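Local structure of D-mannose isomerase (Marinomonas mediterranea, 5X32) at residues F11-H15 and W341-W345; F279-Y283 and Y333-T339. The protein catalyses the reversible isomerisation of D-mannose to D-fructose and, less efficiently, acts on D-lyxose, but does not use D-glucose. One frame throughout, in Å; residues are numbered along the deposited sequence.

Contact 1 of 2, residues F11-H15 and W341-W345; sequences FLEAH and WEFSW
Phe11, His15, Trp341 and Trp345 form a largely buried aromatic cluster that joins helix 9-23, near the N terminus, to helix 331-347. No hydrogen bond crosses between the segments, and their axes stay 14.6 Å apart at closest approach, so the large rings span the gap. Phe11 is the wedge: with CG anti to the backbone N (chi1 169°), its ring reaches out from helix 9-23 and puts its far edge between the two tryptophans. On one side CE2 lies over the face of the Trp341 six-membered ring, 3.5 Å from CZ3, in an edge-to-face pair with planes at 81°. On the other, CE1 comes 3.3 Å from Trp345 CZ3, and the edge-to-face pair is offset, with centroids 5.3 Å apart. Trp341 gives its face to Phe11 and its edge to His15: Trp341 CH2 lies over the imidazole, toward its rim, 4.0 Å from His15 CD2, the planes perpendicular. Leu12 fills in beside the indole, its CD2 methyl 3.6 Å from Trp341 CZ2. Phe6 adds another ring against Phe11 and Trp341, while Cys385 of helix 379-390 touches Leu12, His15 and Trp341. Segments 11-15 and 341-345 run the same way, their axes 31° apart, an arrangement consistent with neighbouring helices of the outer layer in the (α/α)6 barrel of the N-acylglucosamine 2-epimerase family.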
loop_
_atom_site.group_PDB
_atom_site.type_symbol
_atom_site.label_atom_id
_atom_site.label_comp_id
_atom_site.label_asym_id
_atom_site.label_seq_id
_atom_site.Cartn_x
_atom_site.Cartn_y
_atom_site.Cartn_z
ATOM N N PHE A 11 -8.716 18.574 9.262
ATOM C CA PHE A 11 -7.433 18.037 9.696
ATOM C C PHE A 11 -6.799 17.145 8.642
ATOM O O PHE A 11 -5.623 17.324 8.298
ATOM C CB PHE A 11 -7.523 17.238 10.971
ATOM C CG PHE A 11 -6.268 16.482 11.248
ATOM C CD1 PHE A 11 -5.136 17.154 11.675
ATOM C CD2 PHE A 11 -6.192 15.126 11.044
ATOM C CE1 PHE A 11 -3.962 16.489 11.912
ATOM C CE2 PHE A 11 -5.017 14.454 11.281
ATOM C CZ PHE A 11 -3.902 15.137 11.715
ATOM N N LEU A 12 -7.578 16.178 8.153
ATOM C CA LEU A 12 -7.079 15.197 7.199
ATOM C C LEU A 12 -6.536 15.871 5.942
ATOM O O LEU A 12 -5.455 15.517 5.456
ATOM C CB LEU A 12 -8.177 14.192 6.852
ATOM C CG LEU A 12 -8.490 13.263 8.033
ATOM C CD1 LEU A 12 -9.799 12.506 7.819
ATOM C CD2 LEU A 12 -7.342 12.294 8.326
ATOM N N GLU A 13 -7.272 16.862 5.444
ATOM C CA GLU A 13 -6.848 17.613 4.267
ATOM C C GLU A 13 -5.582 18.421 4.538
ATOM O O GLU A 13 -4.710 18.546 3.663
ATOM C CB GLU A 13 -7.970 18.529 3.805
ATOM C CG GLU A 13 -8.939 17.820 2.888
ATOM C CD GLU A 13 -10.195 18.624 2.638
ATOM O OE1 GLU A 13 -10.268 19.772 3.140
ATOM O OE2 GLU A 13 -11.087 18.122 1.909
ATOM N N ALA A 14 -5.494 18.968 5.754
ATOM C CA ALA A 14 -4.340 19.764 6.170
ATOM C C ALA A 14 -3.077 18.909 6.205
ATOM O O ALA A 14 -2.011 19.307 5.694
ATOM C CB ALA A 14 -4.594 20.375 7.505
ATOM N N HIS A 15 -3.211 17.732 6.812
ATOM C CA HIS A 15 -2.114 16.786 6.941
ATOM C C HIS A 15 -1.641 16.268 5.593
ATOM O O HIS A 15 -0.426 16.146 5.341
ATOM C CB HIS A 15 -2.521 15.620 7.822
ATOM C CG HIS A 15 -1.532 14.504 7.819
ATOM N ND1 HIS A 15 -0.350 14.555 8.520
ATOM C CD2 HIS A 15 -1.528 13.324 7.157
ATOM C CE1 HIS A 15 0.333 13.444 8.312
ATOM N NE2 HIS A 15 -0.358 12.682 7.483
ATOM N N TRP A 341 -3.864 7.597 15.761
ATOM C CA TRP A 341 -3.511 8.958 15.393
ATOM C C TRP A 341 -2.681 9.661 16.483
ATOM O O TRP A 341 -1.760 10.407 16.166
ATOM C CB TRP A 341 -4.762 9.776 15.080
ATOM C CG TRP A 341 -5.113 9.769 13.627
ATOM C CD1 TRP A 341 -6.171 9.129 13.046
ATOM C CD2 TRP A 341 -4.393 10.416 12.552
ATOM N NE1 TRP A 341 -6.161 9.338 11.681
ATOM C CE2 TRP A 341 -5.084 10.125 11.353
ATOM C CE3 TRP A 341 -3.242 11.221 12.490
ATOM C CZ2 TRP A 341 -4.663 10.607 10.106
ATOM C CZ3 TRP A 341 -2.820 11.697 11.232
ATOM C CH2 TRP A 341 -3.531 11.386 10.068
ATOM N N GLU A 342 -3.005 9.452 17.756
ATOM C CA GLU A 342 -2.242 10.101 18.824
ATOM C C GLU A 342 -0.795 9.647 18.778
ATOM O O GLU A 342 0.117 10.477 18.727
ATOM C CB GLU A 342 -2.863 9.831 20.192
ATOM C CG GLU A 342 -4.080 10.708 20.441
ATOM C CD GLU A 342 -4.946 10.245 21.612
ATOM O OE1 GLU A 342 -4.513 9.359 22.391
ATOM O OE2 GLU A 342 -6.079 10.764 21.734
ATOM N N PHE A 343 -0.585 8.336 18.736
ATOM C CA PHE A 343 0.776 7.829 18.639
ATOM C C PHE A 343 1.488 8.425 17.419
ATOM O O PHE A 343 2.648 8.849 17.512
ATOM C CB PHE A 343 0.792 6.303 18.532
ATOM C CG PHE A 343 2.145 5.746 18.177
ATOM C CD1 PHE A 343 3.121 5.586 19.139
ATOM C CD2 PHE A 343 2.460 5.440 16.861
ATOM C CE1 PHE A 343 4.372 5.085 18.814
ATOM C CE2 PHE A 343 3.700 4.940 16.534
ATOM C CZ PHE A 343 4.660 4.766 17.518
ATOM N N SER A 344 0.784 8.459 16.288
ATOM C CA SER A 344 1.350 8.968 15.042
ATOM C C SER A 344 1.764 10.450 15.096
ATOM O O SER A 344 2.849 10.839 14.638
ATOM C CB SER A 344 0.349 8.755 13.905
ATOM O OG SER A 344 0.161 7.374 13.667
ATOM N N TRP A 345 0.877 11.264 15.646
ATOM C CA TRP A 345 1.088 12.686 15.779
ATOM C C TRP A 345 2.284 12.961 16.681
ATOM O O TRP A 345 3.101 13.865 16.409
ATOM C CB TRP A 345 -0.159 13.343 16.342
ATOM C CG TRP A 345 -0.180 14.820 16.210
ATOM C CD1 TRP A 345 -0.055 15.732 17.220
ATOM C CD2 TRP A 345 -0.398 15.570 15.013
ATOM N NE1 TRP A 345 -0.159 17.004 16.718
ATOM C CE2 TRP A 345 -0.366 16.935 15.364
ATOM C CE3 TRP A 345 -0.596 15.224 13.675
ATOM C CZ2 TRP A 345 -0.527 17.954 14.425
ATOM C CZ3 TRP A 345 -0.762 16.237 12.743
ATOM C CH2 TRP A 345 -0.733 17.585 13.124
#

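Contact 2 of 2, residues F279-Y283 and Y333-T339; sequences FDLAY and YYKQYLT
The Phe279 ring meets both Tyr333 and Gln336. Tyr333 points its edge at the face of the Phe279 ring in an offset edge-to-face pair, centroids 5.7 Å apart, with Phe279 CD2 3.8 Å from Tyr333 CE1. The rim of the same phenyl ring meets the Gln336 amide, whose OE1 lies near the ring plane, 3.3 Å from Phe279 CE2. Asp280 holds the far end of Tyr333: the phenol OH donates to OD1 at 2.8 Å, on the syn side and 18° out of the carboxylate plane, and the carboxylate is nearly coplanar with the phenol ring. Segments 279-283 and 333-339 run in the same sense, their axes 38° apart, as expected where adjacent outer helices of an (α/α)6 barrel, here 271-286 and 331-347, lie side by side; helix 311-328 lies against both Phe279 and Tyr333. The Tyr283 ring swings out opposite its own backbone N (chi1 -176°) and spans to helix 331-347. Gln336 lies over one of its faces, with CG 4.1 Å from the ring centroid in a CH-pi contact and NE2 above the rim at CD1. The Tyr283 OH donates to Thr339 OG1 at 3.0 Å. A leucine in place of Tyr283 would probably leave Thr339 OG1 without this donor and Gln336 without the flat surface beneath it. Trp287 stacks on the Tyr283 ring and also touches Thr339.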
loop_
_atom_site.group_PDB
_atom_site.type_symbol
_atom_site.label_atom_id
_atom_site.label_comp_id
_atom_site.label_asym_id
_atom_site.label_seq_id
_atom_site.Cartn_x
_atom_site.Cartn_y
_atom_site.Cartn_z
ATOM N N PHE A 279 -8.765 -7.386 12.647
ATOM C CA PHE A 279 -8.343 -6.166 13.313
ATOM C C PHE A 279 -8.239 -6.363 14.825
ATOM O O PHE A 279 -7.218 -6.001 15.411
ATOM C CB PHE A 279 -9.297 -5.013 13.023
ATOM C CG PHE A 279 -8.839 -3.701 13.591
ATOM C CD1 PHE A 279 -8.135 -2.798 12.804
ATOM C CD2 PHE A 279 -9.116 -3.365 14.913
ATOM C CE1 PHE A 279 -7.704 -1.581 13.331
ATOM C CE2 PHE A 279 -8.680 -2.169 15.449
ATOM C CZ PHE A 279 -7.976 -1.271 14.657
ATOM N N ASP A 280 -9.267 -6.946 15.448
ATOM C CA ASP A 280 -9.263 -7.094 16.908
ATOM C C ASP A 280 -8.040 -7.873 17.349
ATOM O O ASP A 280 -7.311 -7.455 18.258
ATOM C CB ASP A 280 -10.524 -7.804 17.405
ATOM C CG ASP A 280 -11.777 -6.962 17.224
ATOM O OD1 ASP A 280 -11.641 -5.718 17.080
ATOM O OD2 ASP A 280 -12.891 -7.541 17.254
ATOM N N LEU A 281 -7.816 -8.997 16.677
ATOM C CA LEU A 281 -6.690 -9.869 16.979
ATOM C C LEU A 281 -5.338 -9.166 16.771
ATOM O O LEU A 281 -4.469 -9.210 17.658
ATOM C CB LEU A 281 -6.782 -11.139 16.136
ATOM C CG LEU A 281 -6.342 -12.427 16.822
ATOM C CD1 LEU A 281 -6.840 -12.473 18.250
ATOM C CD2 LEU A 281 -6.873 -13.599 16.054
ATOM N N ALA A 282 -5.154 -8.550 15.599
ATOM C CA ALA A 282 -3.888 -7.877 15.280
ATOM C C ALA A 282 -3.603 -6.759 16.267
ATOM O O ALA A 282 -2.565 -6.753 16.926
ATOM C CB ALA A 282 -3.902 -7.313 13.860
ATOM N N TYR A 283 -4.558 -5.851 16.418
ATOM C CA TYR A 283 -4.358 -4.715 17.294
ATOM C C TYR A 283 -4.061 -5.195 18.711
ATOM O O TYR A 283 -3.094 -4.741 19.334
ATOM C CB TYR A 283 -5.576 -3.783 17.279
ATOM C CG TYR A 283 -5.395 -2.518 18.115
ATOM C CD1 TYR A 283 -5.579 -2.536 19.505
ATOM C CD2 TYR A 283 -5.042 -1.310 17.520
ATOM C CE1 TYR A 283 -5.417 -1.391 20.267
ATOM C CE2 TYR A 283 -4.879 -0.156 18.269
ATOM C CZ TYR A 283 -5.068 -0.198 19.644
ATOM O OH TYR A 283 -4.902 0.942 20.401
ATOM N N TYR A 333 -13.731 1.065 18.066
ATOM C CA TYR A 333 -12.891 1.302 16.911
ATOM C C TYR A 333 -12.603 2.793 16.787
ATOM O O TYR A 333 -11.487 3.178 16.464
ATOM C CB TYR A 333 -13.548 0.751 15.642
ATOM C CG TYR A 333 -13.710 -0.741 15.713
ATOM C CD1 TYR A 333 -12.602 -1.558 15.890
ATOM C CD2 TYR A 333 -14.973 -1.344 15.660
ATOM C CE1 TYR A 333 -12.734 -2.924 15.977
ATOM C CE2 TYR A 333 -15.112 -2.719 15.747
ATOM C CZ TYR A 333 -13.985 -3.502 15.906
ATOM O OH TYR A 333 -14.070 -4.870 16.007
ATOM N N TYR A 334 -13.578 3.637 17.103
ATOM C CA TYR A 334 -13.320 5.068 17.099
ATOM C C TYR A 334 -12.178 5.377 18.059
ATOM O O TYR A 334 -11.207 6.049 17.688
ATOM C CB TYR A 334 -14.575 5.848 17.487
ATOM C CG TYR A 334 -14.378 7.343 17.556
ATOM C CD1 TYR A 334 -14.305 8.116 16.403
ATOM C CD2 TYR A 334 -14.227 7.981 18.786
ATOM C CE1 TYR A 334 -14.114 9.499 16.479
ATOM C CE2 TYR A 334 -14.032 9.346 18.871
ATOM C CZ TYR A 334 -13.971 10.105 17.718
ATOM O OH TYR A 334 -13.776 11.465 17.810
ATOM N N LYS A 335 -12.279 4.857 19.282
ATOM C CA LYS A 335 -11.246 5.097 20.283
ATOM C C LYS A 335 -9.879 4.618 19.816
ATOM O O LYS A 335 -8.854 5.253 20.108
ATOM C CB LYS A 335 -11.605 4.444 21.601
ATOM C CG LYS A 335 -12.423 5.367 22.477
ATOM C CD LYS A 335 -12.715 4.776 23.847
ATOM C CE LYS A 335 -13.913 3.887 23.749
ATOM N NZ LYS A 335 -14.993 4.708 23.135
ATOM N N GLN A 336 -9.857 3.498 19.098
ATOM C CA GLN A 336 -8.590 2.938 18.641
ATOM C C GLN A 336 -7.986 3.756 17.504
ATOM O O GLN A 336 -6.769 3.882 17.387
ATOM C CB GLN A 336 -8.777 1.487 18.226
ATOM C CG GLN A 336 -8.808 0.562 19.410
ATOM C CD GLN A 336 -9.305 -0.814 19.059
ATOM O OE1 GLN A 336 -10.135 -0.974 18.159
ATOM N NE2 GLN A 336 -8.766 -1.825 19.726
ATOM N N TYR A 337 -8.864 4.279 16.661
ATOM C CA TYR A 337 -8.531 5.249 15.639
ATOM C C TYR A 337 -7.807 6.449 16.277
ATOM O O TYR A 337 -6.730 6.893 15.805
ATOM C CB TYR A 337 -9.811 5.668 14.911
ATOM C CG TYR A 337 -9.629 6.763 13.908
ATOM C CD1 TYR A 337 -9.142 6.479 12.636
ATOM C CD2 TYR A 337 -9.981 8.068 14.198
ATOM C CE1 TYR A 337 -8.965 7.471 11.698
ATOM C CE2 TYR A 337 -9.814 9.080 13.260
ATOM C CZ TYR A 337 -9.304 8.770 12.009
ATOM O OH TYR A 337 -9.130 9.753 11.057
ATOM N N LEU A 338 -8.397 6.967 17.358
ATOM C CA LEU A 338 -7.784 8.088 18.078
ATOM C C LEU A 338 -6.442 7.694 18.692
ATOM O O LEU A 338 -5.527 8.506 18.731
ATOM C CB LEU A 338 -8.716 8.631 19.159
ATOM C CG LEU A 338 -9.940 9.326 18.563
ATOM C CD1 LEU A 338 -10.805 9.903 19.656
ATOM C CD2 LEU A 338 -9.548 10.391 17.523
ATOM N N THR A 339 -6.329 6.474 19.211
ATOM C CA THR A 339 -5.043 6.058 19.781
ATOM C C THR A 339 -3.955 5.990 18.707
ATOM O O THR A 339 -2.814 6.401 18.926
ATOM C CB THR A 339 -5.142 4.703 20.512
ATOM O OG1 THR A 339 -5.677 3.720 19.622
ATOM C CG2 THR A 339 -6.048 4.838 21.718
#

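In the fold
From the N terminus, the chain enters helix 9-23, which supplies the first half of contact 1; residues 341-345 of helix 331-347 close that long loop, 326 residues on from His15. Within it, residues 279-283 on helix 271-286 meet 333-339 to close a much shorter loop of 49 residues, so contact 2 is nested in contact 1 and the two do not cross. Helix 331-347 bridges the other two: its earlier part faces helix 271-286, its later part helix 9-23. The contact centres lie about 16 Å apart, and the contacts touch where Leu12 CD2 packs 4.1 Å from Tyr337 OH. Contact 1 joins the chain's first helix to a late one, consistent with barrel closure.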